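Long-range contacts in RNA polymerase II subunit B1 CTD phosphatase RTR1 (Saccharomyces cerevisiae, PDB 5C2Y), which dephosphorylates the C-terminal repeat domain of the largest subunit of RNA polymerase II and so regulates the polymerase during transcription: residues M6-D11 with E46-K51; P19-R24 with G142-E147; C78-C83 with V160-E165; S86-R91 with A111-Y116. All blocks are in the same frame, centred on the assembly; numbering follows the deposited sequence.

The four contacts run through a chain whose regular structure is helix, with long loops and one zinc ion. Interactions 1 and 3 are neighbours, with centres about 12 Å apart, and are joined where the backbone of Cys47 pairs with Pro81. Interactions 3 and 4, about 16 Å apart between centres, are joined by Gly79 and His115; interaction 4 and segment 78-83 lie in the predicted RTR1-type zinc finger. Interaction 2 lies at the far end, its centre about 37 Å from that of interaction 4. Along the sequence, interaction 4 is nested inside the loop closed by interaction 3, whereas interaction 2 alternates with interactions 1 and 3 and ties an N-terminal loop to a C-terminal one.

Interaction 1 of 4, residues M6-D11 with E46-K51; sequences MATIED and ECKDEK
The thioether of Met6 lies over the side chain of Glu46, its SD 3.3 Å from Glu46 OE2, and the chain then bends so that the methyl CE meets Lys48 CD at 3.4 Å. These two side chains of 46-51 thus hold the end of Met6 between them, the lysine crossing it at about a right angle. With CG of Glu46 set between its own backbone N and carbonyl carbon (chi1 53°) and the rest of the chain extended, the carboxylate end comes up to the sulfur. The backbones form a single beta bridge at Ala7 and Cys47: Ala7 N donates to Glu46 O at 2.9 Å, and Lys48 N returns a bond to Ala7 O, also 2.9 Å. The bridge joins the run-in to helix 9-17 with the run-in to helix 50-56, and both helices begin just beyond it, after the N-cap residues Thr8 and Asp49. Thr8 lays CG2 alongside Lys48 CB at 3.8 Å. Farther on, Ile9 CD1 reaches Lys51, 3.9 Å from its CG, the two side chains crossing. Ala7 and Cys47 are buried, and both pack on Leu42 of helix 28-42.

Interaction 2 of 4, residues P19-R24 with G142-E147; sequences PFQKHR and GVHLFE
Two loops without regular helix or strand meet here, the linker between helices 9-17 and 28-42 and a type I beta turn from Gly142 to Leu145, and side chains do much of the joining. The amide of Gln21 is gripped at both ends by the backbone of the turn and of the residue that follows it: OE1 accepts from Phe146 N at 2.8 Å in a nearly straight bond (174°), while NE2 donates to His144 O at 2.9 Å, with that oxygen in the plane of the amide. Held in this way, the amide stacks on the Phe146 ring, the planes 23° apart and CD above the ring centre. Leu17 O is a further acceptor for NE2, which links the amide to helix 9-17. A leucine here has no amide and would probably leave Phe146 N, His144 O and Leu17 O without these partners and the Phe146 ring without its stacked neighbour. His144 projects into the curve of 19-24, where NE2 donates to His23 O at 3.0 Å and makes a weak, bent bond (123°) to Phe20 O. Leu145 sets CD1 against Arg24 CG at 3.5 Å, crossing it at about a right angle. At the end of the contact, Gly142 N donates to Arg24 O at 2.9 Å.

Interaction 3 of 4, residues C78-C83 with V160-E165; sequences CGYPLC and VTLFEE. With ZN (zinc ion), chain C.
The polar part of this small contact is one hydrogen bond, given by Tyr80 OH to Glu164 OE1 at 2.7 Å. The oxygen is met on its syn side and itself lies at the edge of the phenol ring, in the ring plane, while the carboxylate is turned 37° from the ring. The two side chains approach from opposite directions; CG of Tyr80 trans to the backbone N (chi1 -166°) sends the ring out from the turn toward helix 163-170. Apolar contact is slight, Leu82 CD1 lying 4.3 Å from Leu162 CD1. Leu162 CD1 also packs beside the phenol oxygen, 3.9 Å from Tyr80 OH. Metal bonds hold the other side of segment 78-83, where Cys78 SG and Cys83 SG bind the zinc ion at 2.4 and 2.2 Å. The chain between them closes in a type I beta turn, Tyr80 to Cys83, that ends on the second ligand. With Cys117 and His121 completing the coordination, this is the three-cysteine, one-histidine zinc site of the RTR1-type zinc finger, to which Tyr80 ties the start of helix 163-170.

Interaction 4 of 4, residues S86-R91 with A111-Y116; sequences SPERIR and AYLSHY
Residues 87-89 lie against the short helix 110-113 and the residues that follow, with Arg89 N donating to Leu113 O at 2.9 Å and Glu88 N to Tyr116 O at 3.1 Å, both donors standing above the plane of the carbonyl they meet. Arg89 O faces the CA-H of Ser114, at 3.2 Å from its CA. Among the side chains, Glu88 and Leu113 run side by side, CB to CB 3.9 Å, and Pro87 CB rests on Ser114 O at 3.7 Å. The stem of Arg91 brings its CD within 3.7 Å of His115 CE1 and 4.0 Å of Ser114 CB, the guanidinium and imidazole planes 53° apart. A serine here would probably leave His115 CE1 and Ser114 CB without the aliphatic stem that packs on them. Outside the pair, Arg91 also touches Asp98 and Thr99 of helix 96-104, while Pro87 packs on Asn73 and Tyr116 on Val69 of helix 62-74, which places the contact between these two helices, beside the zinc ligand Cys78.

Interaction 1 of 4, residues M6-D11 with E46-K51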
loop_
_atom_site.group_PDB
_atom_site.type_symbol
_atom_site.label_atom_id
_atom_site.label_comp_id
_atom_site.label_asym_id
_atom_site.label_seq_id
_atom_site.Cartn_x
_atom_site.Cartn_y
_atom_site.Cartn_z
ATOM N N MET A 6 -3.044 11.180 -9.430
ATOM C CA MET A 6 -2.405 10.047 -8.777
ATOM C C MET A 6 -1.440 10.528 -7.714
ATOM O O MET A 6 -0.737 11.512 -7.926
ATOM C CB MET A 6 -1.653 9.197 -9.799
ATOM C CG MET A 6 -2.446 8.893 -11.051
ATOM S SD MET A 6 -2.346 7.140 -11.447
ATOM C CE MET A 6 -0.894 7.042 -12.492
ATOM N N ALA A 7 -1.372 9.836 -6.582
ATOM C CA ALA A 7 -0.435 10.243 -5.532
ATOM C C ALA A 7 1.022 10.015 -5.940
ATOM O O ALA A 7 1.405 8.929 -6.369
ATOM C CB ALA A 7 -0.742 9.513 -4.216
ATOM N N THR A 8 1.833 11.055 -5.809
ATOM C CA THR A 8 3.269 10.939 -6.026
ATOM C C THR A 8 3.983 11.137 -4.706
ATOM O O THR A 8 3.376 11.598 -3.737
ATOM C CB THR A 8 3.780 11.963 -7.042
ATOM O OG1 THR A 8 3.568 13.286 -6.532
ATOM C CG2 THR A 8 3.061 11.790 -8.387
ATOM N N ILE A 9 5.267 10.788 -4.671
ATOM C CA ILE A 9 6.067 10.919 -3.457
ATOM C C ILE A 9 6.068 12.368 -3.017
ATOM O O ILE A 9 6.184 12.674 -1.828
ATOM C CB ILE A 9 7.511 10.416 -3.662
ATOM C CG1 ILE A 9 7.505 8.893 -3.828
ATOM C CG2 ILE A 9 8.400 10.821 -2.503
ATOM C CD1 ILE A 9 8.880 8.258 -3.887
ATOM N N GLU A 10 5.887 13.267 -3.978
ATOM C CA GLU A 10 5.837 14.671 -3.635
ATOM C C GLU A 10 4.502 15.015 -2.972
ATOM O O GLU A 10 4.471 15.767 -1.987
ATOM C CB GLU A 10 6.089 15.537 -4.865
ATOM C CG GLU A 10 6.333 17.013 -4.532
ATOM C CD GLU A 10 7.499 17.236 -3.565
ATOM O OE1 GLU A 10 8.394 16.357 -3.486
ATOM O OE2 GLU A 10 7.512 18.292 -2.883
ATOM N N ASP A 11 3.408 14.464 -3.498
ATOM C CA ASP A 11 2.090 14.651 -2.881
ATOM C C ASP A 11 2.083 14.200 -1.427
ATOM O O ASP A 11 1.539 14.874 -0.559
ATOM C CB ASP A 11 1.019 13.887 -3.653
ATOM C CG ASP A 11 0.980 14.269 -5.115
ATOM O OD1 ASP A 11 1.826 15.099 -5.543
ATOM O OD2 ASP A 11 0.075 13.771 -5.821
ATOM N N GLU A 46 -5.051 6.485 -6.644
ATOM C CA GLU A 46 -4.064 5.434 -6.696
ATOM C C GLU A 46 -2.640 5.999 -6.701
ATOM O O GLU A 46 -2.424 7.186 -6.965
ATOM C CB GLU A 46 -4.315 4.568 -7.933
ATOM C CG GLU A 46 -4.385 5.402 -9.191
ATOM C CD GLU A 46 -4.522 4.579 -10.469
ATOM O OE1 GLU A 46 -5.665 4.438 -10.966
ATOM O OE2 GLU A 46 -3.486 4.083 -10.981
ATOM N N CYS A 47 -1.676 5.144 -6.384
ATOM C CA CYS A 47 -0.276 5.486 -6.537
ATOM C C CYS A 47 0.087 5.706 -7.978
ATOM O O CYS A 47 -0.326 4.938 -8.857
ATOM C CB CYS A 47 0.615 4.384 -5.995
ATOM S SG CYS A 47 0.878 4.462 -4.266
ATOM N N LYS A 48 0.901 6.725 -8.215
ATOM C CA LYS A 48 1.400 7.008 -9.552
ATOM C C LYS A 48 2.235 5.817 -10.061
ATOM O O LYS A 48 2.130 5.427 -11.216
ATOM C CB LYS A 48 2.202 8.321 -9.537
ATOM C CG LYS A 48 2.803 8.744 -10.865
ATOM C CD LYS A 48 1.746 9.155 -11.866
ATOM C CE LYS A 48 2.368 9.524 -13.204
ATOM N NZ LYS A 48 1.457 9.272 -14.361
ATOM N N ASP A 49 3.008 5.202 -9.174
ATOM C CA ASP A 49 3.985 4.217 -9.595
ATOM C C ASP A 49 4.575 3.384 -8.450
ATOM O O ASP A 49 4.302 3.624 -7.275
ATOM C CB ASP A 49 5.115 4.925 -10.320
ATOM C CG ASP A 49 5.730 6.033 -9.487
ATOM O OD1 ASP A 49 5.534 6.045 -8.246
ATOM O OD2 ASP A 49 6.431 6.884 -10.073
ATOM N N GLU A 50 5.429 2.434 -8.801
ATOM C CA GLU A 50 5.967 1.499 -7.825
ATOM C C GLU A 50 6.875 2.156 -6.804
ATOM O O GLU A 50 7.008 1.682 -5.674
ATOM C CB GLU A 50 6.719 0.405 -8.548
ATOM C CG GLU A 50 5.901 -0.256 -9.626
ATOM C CD GLU A 50 6.564 -1.517 -10.111
ATOM O OE1 GLU A 50 7.792 -1.616 -9.897
ATOM O OE2 GLU A 50 5.869 -2.397 -10.680
ATOM N N LYS A 51 7.500 3.250 -7.214
ATOM C CA LYS A 51 8.426 4.012 -6.379
ATOM C C LYS A 51 7.683 4.670 -5.220
ATOM O O LYS A 51 8.182 4.771 -4.095
ATOM C CB LYS A 51 9.135 5.056 -7.251
ATOM C CG LYS A 51 10.265 5.833 -6.615
ATOM C CD LYS A 51 11.040 6.616 -7.694
ATOM C CE LYS A 51 10.110 7.417 -8.624
ATOM N NZ LYS A 51 9.777 6.706 -9.909
#

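Interaction 2 of 4, residues P19-R24 with G142-E147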
loop_
_atom_site.group_PDB
_atom_site.type_symbol
_atom_site.label_atom_id
_atom_site.label_comp_id
_atom_site.label_asym_id
_atom_site.label_seq_id
_atom_site.Cartn_x
_atom_site.Cartn_y
_atom_site.Cartn_z
ATOM N N PRO A 19 4.179 19.634 7.971
ATOM C CA PRO A 19 4.139 20.299 9.280
ATOM C C PRO A 19 4.997 19.673 10.383
ATOM O O PRO A 19 4.834 20.067 11.535
ATOM C CB PRO A 19 2.661 20.200 9.667
ATOM C CG PRO A 19 1.936 19.860 8.385
ATOM C CD PRO A 19 2.888 19.000 7.651
ATOM N N PHE A 20 5.866 18.720 10.075
ATOM C CA PHE A 20 6.625 18.071 11.141
ATOM C C PHE A 20 8.108 17.923 10.806
ATOM O O PHE A 20 8.783 17.018 11.316
ATOM C CB PHE A 20 6.044 16.693 11.465
ATOM C CG PHE A 20 4.539 16.663 11.563
ATOM C CD1 PHE A 20 3.899 16.920 12.766
ATOM C CD2 PHE A 20 3.765 16.346 10.452
ATOM C CE1 PHE A 20 2.523 16.868 12.856
ATOM C CE2 PHE A 20 2.388 16.295 10.542
ATOM C CZ PHE A 20 1.768 16.552 11.744
ATOM N N GLN A 21 8.612 18.820 9.961
ATOM C CA GLN A 21 10.036 18.871 9.643
ATOM C C GLN A 21 10.810 19.665 10.699
ATOM O O GLN A 21 11.922 20.144 10.452
ATOM C CB GLN A 21 10.245 19.484 8.267
ATOM C CG GLN A 21 9.366 18.866 7.204
ATOM C CD GLN A 21 9.762 17.441 6.885
ATOM O OE1 GLN A 21 10.931 17.157 6.615
ATOM N NE2 GLN A 21 8.790 16.531 6.924
ATOM N N LYS A 22 10.205 19.792 11.874
ATOM C CA LYS A 22 10.810 20.468 13.010
ATOM C C LYS A 22 11.593 19.484 13.877
ATOM O O LYS A 22 12.663 19.808 14.376
ATOM C CB LYS A 22 9.728 21.167 13.848
ATOM C CG LYS A 22 10.250 21.918 15.067
ATOM C CD LYS A 22 11.217 23.028 14.659
ATOM C CE LYS A 22 11.520 23.970 15.830
ATOM N NZ LYS A 22 12.193 23.258 16.953
ATOM N N HIS A 23 11.061 18.284 14.068
ATOM C CA HIS A 23 11.732 17.330 14.939
ATOM C C HIS A 23 11.966 15.974 14.285
ATOM O O HIS A 23 11.228 15.560 13.404
ATOM C CB HIS A 23 10.933 17.144 16.226
ATOM C CG HIS A 23 10.950 18.339 17.129
ATOM N ND1 HIS A 23 12.060 18.704 17.865
ATOM C CD2 HIS A 23 9.990 19.251 17.420
ATOM C CE1 HIS A 23 11.781 19.787 18.568
ATOM N NE2 HIS A 23 10.535 20.141 18.317
ATOM N N ARG A 24 13.016 15.293 14.726
ATOM C CA ARG A 24 13.259 13.920 14.334
ATOM C C ARG A 24 12.182 13.021 14.933
ATOM O O ARG A 24 11.707 12.085 14.280
ATOM C CB ARG A 24 14.649 13.457 14.792
ATOM C CG ARG A 24 15.747 13.665 13.761
ATOM C CD ARG A 24 17.088 13.060 14.178
ATOM N NE ARG A 24 17.086 11.604 14.163
ATOM C CZ ARG A 24 17.036 10.848 15.256
ATOM N NH1 ARG A 24 16.988 11.416 16.460
ATOM N NH2 ARG A 24 17.042 9.522 15.146
ATOM N N GLY A 142 12.575 10.000 12.458
ATOM C CA GLY A 142 13.205 10.559 11.289
ATOM C C GLY A 142 12.693 10.141 9.927
ATOM O O GLY A 142 12.983 10.845 8.957
ATOM N N VAL A 143 11.932 9.044 9.822
ATOM C CA VAL A 143 11.512 8.550 8.494
ATOM C C VAL A 143 10.604 9.505 7.740
ATOM O O VAL A 143 10.234 9.225 6.610
ATOM C CB VAL A 143 10.753 7.197 8.537
ATOM C CG1 VAL A 143 11.571 6.122 9.242
ATOM C CG2 VAL A 143 9.375 7.365 9.152
ATOM N N HIS A 144 10.245 10.625 8.358
ATOM C CA HIS A 144 9.331 11.580 7.745
ATOM C C HIS A 144 10.063 12.830 7.274
ATOM O O HIS A 144 9.468 13.710 6.642
ATOM C CB HIS A 144 8.244 11.968 8.736
ATOM C CG HIS A 144 8.773 12.673 9.939
ATOM N ND1 HIS A 144 9.227 12.002 11.056
ATOM C CD2 HIS A 144 8.953 13.990 10.192
ATOM C CE1 HIS A 144 9.645 12.880 11.950
ATOM N NE2 HIS A 144 9.489 14.091 11.450
ATOM N N LEU A 145 11.355 12.896 7.585
ATOM C CA LEU A 145 12.171 14.071 7.290
ATOM C C LEU A 145 12.654 14.099 5.842
ATOM O O LEU A 145 13.244 13.126 5.346
ATOM C CB LEU A 145 13.363 14.130 8.245
ATOM C CG LEU A 145 12.988 14.342 9.715
ATOM C CD1 LEU A 145 14.174 14.099 10.634
ATOM C CD2 LEU A 145 12.396 15.736 9.930
ATOM N N PHE A 146 12.396 15.233 5.187
ATOM C CA PHE A 146 12.767 15.466 3.790
ATOM C C PHE A 146 14.257 15.308 3.568
ATOM O O PHE A 146 14.679 14.486 2.770
ATOM C CB PHE A 146 12.331 16.858 3.339
ATOM C CG PHE A 146 10.851 17.021 3.253
ATOM C CD1 PHE A 146 10.018 15.927 3.382
ATOM C CD2 PHE A 146 10.293 18.270 3.037
ATOM C CE1 PHE A 146 8.655 16.072 3.303
ATOM C CE2 PHE A 146 8.921 18.427 2.951
ATOM C CZ PHE A 146 8.099 17.324 3.083
ATOM N N GLU A 147 15.049 16.097 4.274
ATOM C CA GLU A 147 16.491 15.975 4.235
ATOM C C GLU A 147 16.872 15.116 5.430
ATOM O O GLU A 147 17.296 15.609 6.471
ATOM C CB GLU A 147 17.147 17.359 4.233
ATOM C CG GLU A 147 16.884 18.094 2.933
ATOM C CD GLU A 147 15.438 18.515 2.757
ATOM O OE1 GLU A 147 14.780 18.884 3.757
ATOM O OE2 GLU A 147 14.960 18.465 1.607
#

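Interaction 3 of 4, residues C78-C83 with V160-E165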
loop_
_atom_site.group_PDB
_atom_site.type_symbol
_atom_site.label_atom_id
_atom_site.label_comp_id
_atom_site.label_asym_id
_atom_site.label_seq_id
_atom_site.Cartn_x
_atom_site.Cartn_y
_atom_site.Cartn_z
ATOM N N CYS A 78 -10.137 -1.456 -5.990
ATOM C CA CYS A 78 -9.228 -2.583 -5.744
ATOM C C CYS A 78 -8.336 -2.296 -4.534
ATOM O O CYS A 78 -7.888 -1.173 -4.327
ATOM C CB CYS A 78 -8.379 -2.842 -6.987
ATOM S SG CYS A 78 -7.323 -4.298 -6.942
ATOM N N GLY A 79 -8.089 -3.299 -3.710
ATOM C CA GLY A 79 -7.347 -3.059 -2.484
ATOM C C GLY A 79 -5.935 -2.554 -2.701
ATOM O O GLY A 79 -5.417 -1.778 -1.886
ATOM N N TYR A 80 -5.311 -2.986 -3.799
ATOM C CA TYR A 80 -3.912 -2.668 -4.084
ATOM C C TYR A 80 -3.790 -1.208 -4.505
ATOM O O TYR A 80 -4.485 -0.781 -5.424
ATOM C CB TYR A 80 -3.390 -3.603 -5.179
ATOM C CG TYR A 80 -1.880 -3.655 -5.388
ATOM C CD1 TYR A 80 -1.008 -3.792 -4.319
ATOM C CD2 TYR A 80 -1.342 -3.633 -6.663
ATOM C CE1 TYR A 80 0.354 -3.885 -4.515
ATOM C CE2 TYR A 80 0.013 -3.715 -6.871
ATOM C CZ TYR A 80 0.856 -3.843 -5.796
ATOM O OH TYR A 80 2.209 -3.930 -6.017
ATOM N N PRO A 81 -2.907 -0.434 -3.851
ATOM C CA PRO A 81 -2.944 1.013 -4.126
ATOM C C PRO A 81 -2.525 1.452 -5.540
ATOM O O PRO A 81 -2.739 2.620 -5.863
ATOM C CB PRO A 81 -1.980 1.596 -3.078
ATOM C CG PRO A 81 -2.003 0.619 -1.962
ATOM C CD PRO A 81 -2.130 -0.739 -2.641
ATOM N N LEU A 82 -1.973 0.564 -6.366
ATOM C CA LEU A 82 -1.578 0.964 -7.722
ATOM C C LEU A 82 -2.732 0.803 -8.695
ATOM O O LEU A 82 -2.655 1.276 -9.821
ATOM C CB LEU A 82 -0.369 0.156 -8.212
ATOM C CG LEU A 82 1.030 0.389 -7.613
ATOM C CD1 LEU A 82 1.998 -0.712 -7.978
ATOM C CD2 LEU A 82 1.609 1.705 -8.043
ATOM N N CYS A 83 -3.808 0.150 -8.261
ATOM C CA CYS A 83 -4.909 -0.207 -9.156
ATOM C C CYS A 83 -6.099 0.715 -9.032
ATOM O O CYS A 83 -6.571 0.963 -7.928
ATOM C CB CYS A 83 -5.382 -1.630 -8.885
ATOM S SG CYS A 83 -6.732 -2.142 -9.968
ATOM N N VAL A 160 10.938 -2.263 0.639
ATOM C CA VAL A 160 9.846 -3.141 0.275
ATOM C C VAL A 160 10.108 -3.579 -1.149
ATOM O O VAL A 160 10.442 -2.753 -1.986
ATOM C CB VAL A 160 8.469 -2.443 0.385
ATOM C CG1 VAL A 160 7.374 -3.386 0.012
ATOM C CG2 VAL A 160 8.226 -1.963 1.799
ATOM N N THR A 161 10.006 -4.878 -1.409
ATOM C CA THR A 161 10.124 -5.414 -2.759
ATOM C C THR A 161 8.732 -5.741 -3.285
ATOM O O THR A 161 7.976 -6.459 -2.631
ATOM C CB THR A 161 10.983 -6.702 -2.806
ATOM O OG1 THR A 161 12.348 -6.407 -2.480
ATOM C CG2 THR A 161 10.922 -7.324 -4.170
ATOM N N LEU A 162 8.377 -5.234 -4.455
ATOM C CA LEU A 162 7.048 -5.508 -4.982
ATOM C C LEU A 162 7.027 -6.868 -5.650
ATOM O O LEU A 162 8.041 -7.323 -6.167
ATOM C CB LEU A 162 6.606 -4.428 -5.977
ATOM C CG LEU A 162 6.592 -2.995 -5.458
ATOM C CD1 LEU A 162 5.714 -2.151 -6.346
ATOM C CD2 LEU A 162 6.111 -2.960 -4.020
ATOM N N PHE A 163 5.866 -7.513 -5.642
ATOM C CA PHE A 163 5.754 -8.846 -6.207
ATOM C C PHE A 163 6.138 -8.767 -7.662
ATOM O O PHE A 163 6.895 -9.602 -8.166
ATOM C CB PHE A 163 4.345 -9.400 -6.032
ATOM C CG PHE A 163 4.162 -10.789 -6.568
ATOM C CD1 PHE A 163 5.161 -11.730 -6.460
ATOM C CD2 PHE A 163 2.964 -11.166 -7.152
ATOM C CE1 PHE A 163 4.970 -13.013 -6.950
ATOM C CE2 PHE A 163 2.773 -12.442 -7.636
ATOM C CZ PHE A 163 3.771 -13.361 -7.534
ATOM N N GLU A 164 5.662 -7.726 -8.329
ATOM C CA GLU A 164 5.879 -7.627 -9.759
ATOM C C GLU A 164 7.332 -7.272 -10.079
ATOM O O GLU A 164 7.744 -7.374 -11.219
ATOM C CB GLU A 164 4.896 -6.625 -10.391
ATOM C CG GLU A 164 4.849 -5.256 -9.750
ATOM C CD GLU A 164 3.945 -5.164 -8.523
ATOM O OE1 GLU A 164 2.972 -4.374 -8.553
ATOM O OE2 GLU A 164 4.235 -5.852 -7.518
ATOM N N GLU A 165 8.121 -6.903 -9.074
ATOM C CA GLU A 165 9.563 -6.763 -9.269
ATOM C C GLU A 165 10.215 -8.131 -9.355
ATOM O O GLU A 165 11.180 -8.317 -10.083
ATOM C CB GLU A 165 10.216 -5.968 -8.141
ATOM C CG GLU A 165 9.777 -4.528 -8.049
ATOM C CD GLU A 165 10.497 -3.743 -6.943
ATOM O OE1 GLU A 165 11.063 -4.363 -6.027
ATOM O OE2 GLU A 165 10.477 -2.493 -6.983
HETATM ZN ZN ZN C . -6.625 -4.216 -9.202
#

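Interaction 4 of 4, residues S86-R91 with A111-Y116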
loop_
_atom_site.group_PDB
_atom_site.type_symbol
_atom_site.label_atom_id
_atom_site.label_comp_id
_atom_site.label_asym_id
_atom_site.label_seq_id
_atom_site.Cartn_x
_atom_site.Cartn_y
_atom_site.Cartn_z
ATOM N N SER A 86 -12.149 -1.533 -9.770
ATOM C CA SER A 86 -12.919 -1.856 -8.589
ATOM C C SER A 86 -12.762 -3.349 -8.311
ATOM O O SER A 86 -12.251 -4.080 -9.167
ATOM C CB SER A 86 -14.376 -1.487 -8.793
ATOM O OG SER A 86 -15.083 -2.603 -9.294
ATOM N N PRO A 87 -13.161 -3.805 -7.109
ATOM C CA PRO A 87 -13.136 -5.249 -6.838
ATOM C C PRO A 87 -14.050 -6.004 -7.810
ATOM O O PRO A 87 -14.923 -5.378 -8.401
ATOM C CB PRO A 87 -13.638 -5.345 -5.392
ATOM C CG PRO A 87 -13.273 -4.050 -4.791
ATOM C CD PRO A 87 -13.439 -3.029 -5.889
ATOM N N GLU A 88 -13.843 -7.298 -8.010
ATOM C CA GLU A 88 -14.652 -8.001 -8.994
ATOM C C GLU A 88 -16.053 -8.289 -8.448
ATOM O O GLU A 88 -17.039 -8.201 -9.179
ATOM C CB GLU A 88 -13.967 -9.297 -9.432
ATOM C CG GLU A 88 -14.757 -10.114 -10.443
ATOM C CD GLU A 88 -15.061 -9.358 -11.728
ATOM O OE1 GLU A 88 -14.215 -8.547 -12.168
ATOM O OE2 GLU A 88 -16.141 -9.580 -12.316
ATOM N N ARG A 89 -16.142 -8.621 -7.163
ATOM C CA ARG A 89 -17.433 -8.874 -6.538
ATOM C C ARG A 89 -17.676 -7.905 -5.383
ATOM O O ARG A 89 -16.777 -7.670 -4.592
ATOM C CB ARG A 89 -17.514 -10.328 -6.042
ATOM C CG ARG A 89 -17.135 -11.389 -7.087
ATOM C CD ARG A 89 -18.070 -11.405 -8.317
ATOM N NE ARG A 89 -19.470 -11.704 -7.994
ATOM C CZ ARG A 89 -20.453 -11.768 -8.889
ATOM N NH1 ARG A 89 -20.203 -11.541 -10.171
ATOM N NH2 ARG A 89 -21.693 -12.044 -8.506
ATOM N N ILE A 90 -18.879 -7.343 -5.279
ATOM C CA ILE A 90 -19.179 -6.445 -4.163
ATOM C C ILE A 90 -19.482 -7.251 -2.920
ATOM O O ILE A 90 -19.891 -8.418 -3.008
ATOM C CB ILE A 90 -20.384 -5.521 -4.431
ATOM C CG1 ILE A 90 -21.635 -6.357 -4.721
ATOM C CG2 ILE A 90 -20.077 -4.525 -5.553
ATOM C CD1 ILE A 90 -22.769 -5.562 -5.359
ATOM N N ARG A 91 -19.261 -6.629 -1.765
ATOM C CA ARG A 91 -19.635 -7.212 -0.493
ATOM C C ARG A 91 -20.165 -6.152 0.450
ATOM O O ARG A 91 -19.766 -4.983 0.396
ATOM C CB ARG A 91 -18.464 -7.948 0.152
ATOM C CG ARG A 91 -17.240 -7.113 0.417
ATOM C CD ARG A 91 -16.273 -7.888 1.287
ATOM N NE ARG A 91 -16.816 -8.068 2.630
ATOM C CZ ARG A 91 -16.422 -7.366 3.694
ATOM N NH1 ARG A 91 -15.465 -6.450 3.578
ATOM N NH2 ARG A 91 -16.975 -7.585 4.882
ATOM N N ALA A 111 -13.345 -14.945 -1.887
ATOM C CA ALA A 111 -12.568 -14.440 -0.767
ATOM C C ALA A 111 -11.675 -13.278 -1.211
ATOM O O ALA A 111 -11.609 -12.266 -0.515
ATOM C CB ALA A 111 -11.750 -15.554 -0.139
ATOM N N TYR A 112 -11.017 -13.390 -2.368
ATOM C CA TYR A 112 -10.186 -12.269 -2.835
ATOM C C TYR A 112 -10.883 -11.360 -3.837
ATOM O O TYR A 112 -10.707 -10.137 -3.793
ATOM C CB TYR A 112 -8.852 -12.749 -3.430
ATOM C CG TYR A 112 -8.894 -13.910 -4.398
ATOM C CD1 TYR A 112 -8.928 -13.699 -5.767
ATOM C CD2 TYR A 112 -8.838 -15.230 -3.942
ATOM C CE1 TYR A 112 -8.946 -14.771 -6.656
ATOM C CE2 TYR A 112 -8.855 -16.298 -4.817
ATOM C CZ TYR A 112 -8.909 -16.061 -6.171
ATOM O OH TYR A 112 -8.925 -17.111 -7.049
ATOM N N LEU A 113 -11.693 -11.932 -4.717
ATOM C CA LEU A 113 -12.340 -11.131 -5.744
ATOM C C LEU A 113 -13.303 -10.107 -5.136
ATOM O O LEU A 113 -13.690 -9.135 -5.801
ATOM C CB LEU A 113 -13.049 -12.035 -6.748
ATOM C CG LEU A 113 -12.099 -12.754 -7.713
ATOM C CD1 LEU A 113 -12.852 -13.451 -8.840
ATOM C CD2 LEU A 113 -11.094 -11.784 -8.293
ATOM N N SER A 114 -13.652 -10.293 -3.863
ATOM C CA SER A 114 -14.434 -9.279 -3.142
ATOM C C SER A 114 -13.570 -8.120 -2.588
ATOM O O SER A 114 -14.109 -7.099 -2.185
ATOM C CB SER A 114 -15.247 -9.925 -2.003
ATOM O OG SER A 114 -14.435 -10.681 -1.121
ATOM N N HIS A 115 -12.246 -8.271 -2.593
ATOM C CA HIS A 115 -11.340 -7.203 -2.150
ATOM C C HIS A 115 -10.451 -6.618 -3.265
ATOM O O HIS A 115 -9.907 -5.507 -3.127
ATOM C CB HIS A 115 -10.454 -7.721 -1.009
ATOM C CG HIS A 115 -11.241 -8.254 0.147
ATOM N ND1 HIS A 115 -11.996 -7.443 0.966
ATOM C CD2 HIS A 115 -11.438 -9.520 0.582
ATOM C CE1 HIS A 115 -12.603 -8.186 1.877
ATOM N NE2 HIS A 115 -12.280 -9.447 1.667
ATOM N N TYR A 116 -10.292 -7.364 -4.357
ATOM C CA TYR A 116 -9.383 -6.961 -5.428
ATOM C C TYR A 116 -9.980 -7.231 -6.797
ATOM O O TYR A 116 -10.961 -7.953 -6.930
ATOM C CB TYR A 116 -8.039 -7.681 -5.291
ATOM C CG TYR A 116 -7.371 -7.492 -3.948
ATOM C CD1 TYR A 116 -6.631 -6.363 -3.666
ATOM C CD2 TYR A 116 -7.499 -8.444 -2.960
ATOM C CE1 TYR A 116 -6.034 -6.204 -2.440
ATOM C CE2 TYR A 116 -6.905 -8.292 -1.743
ATOM C CZ TYR A 116 -6.172 -7.179 -1.486
ATOM O OH TYR A 116 -5.580 -7.053 -0.254
#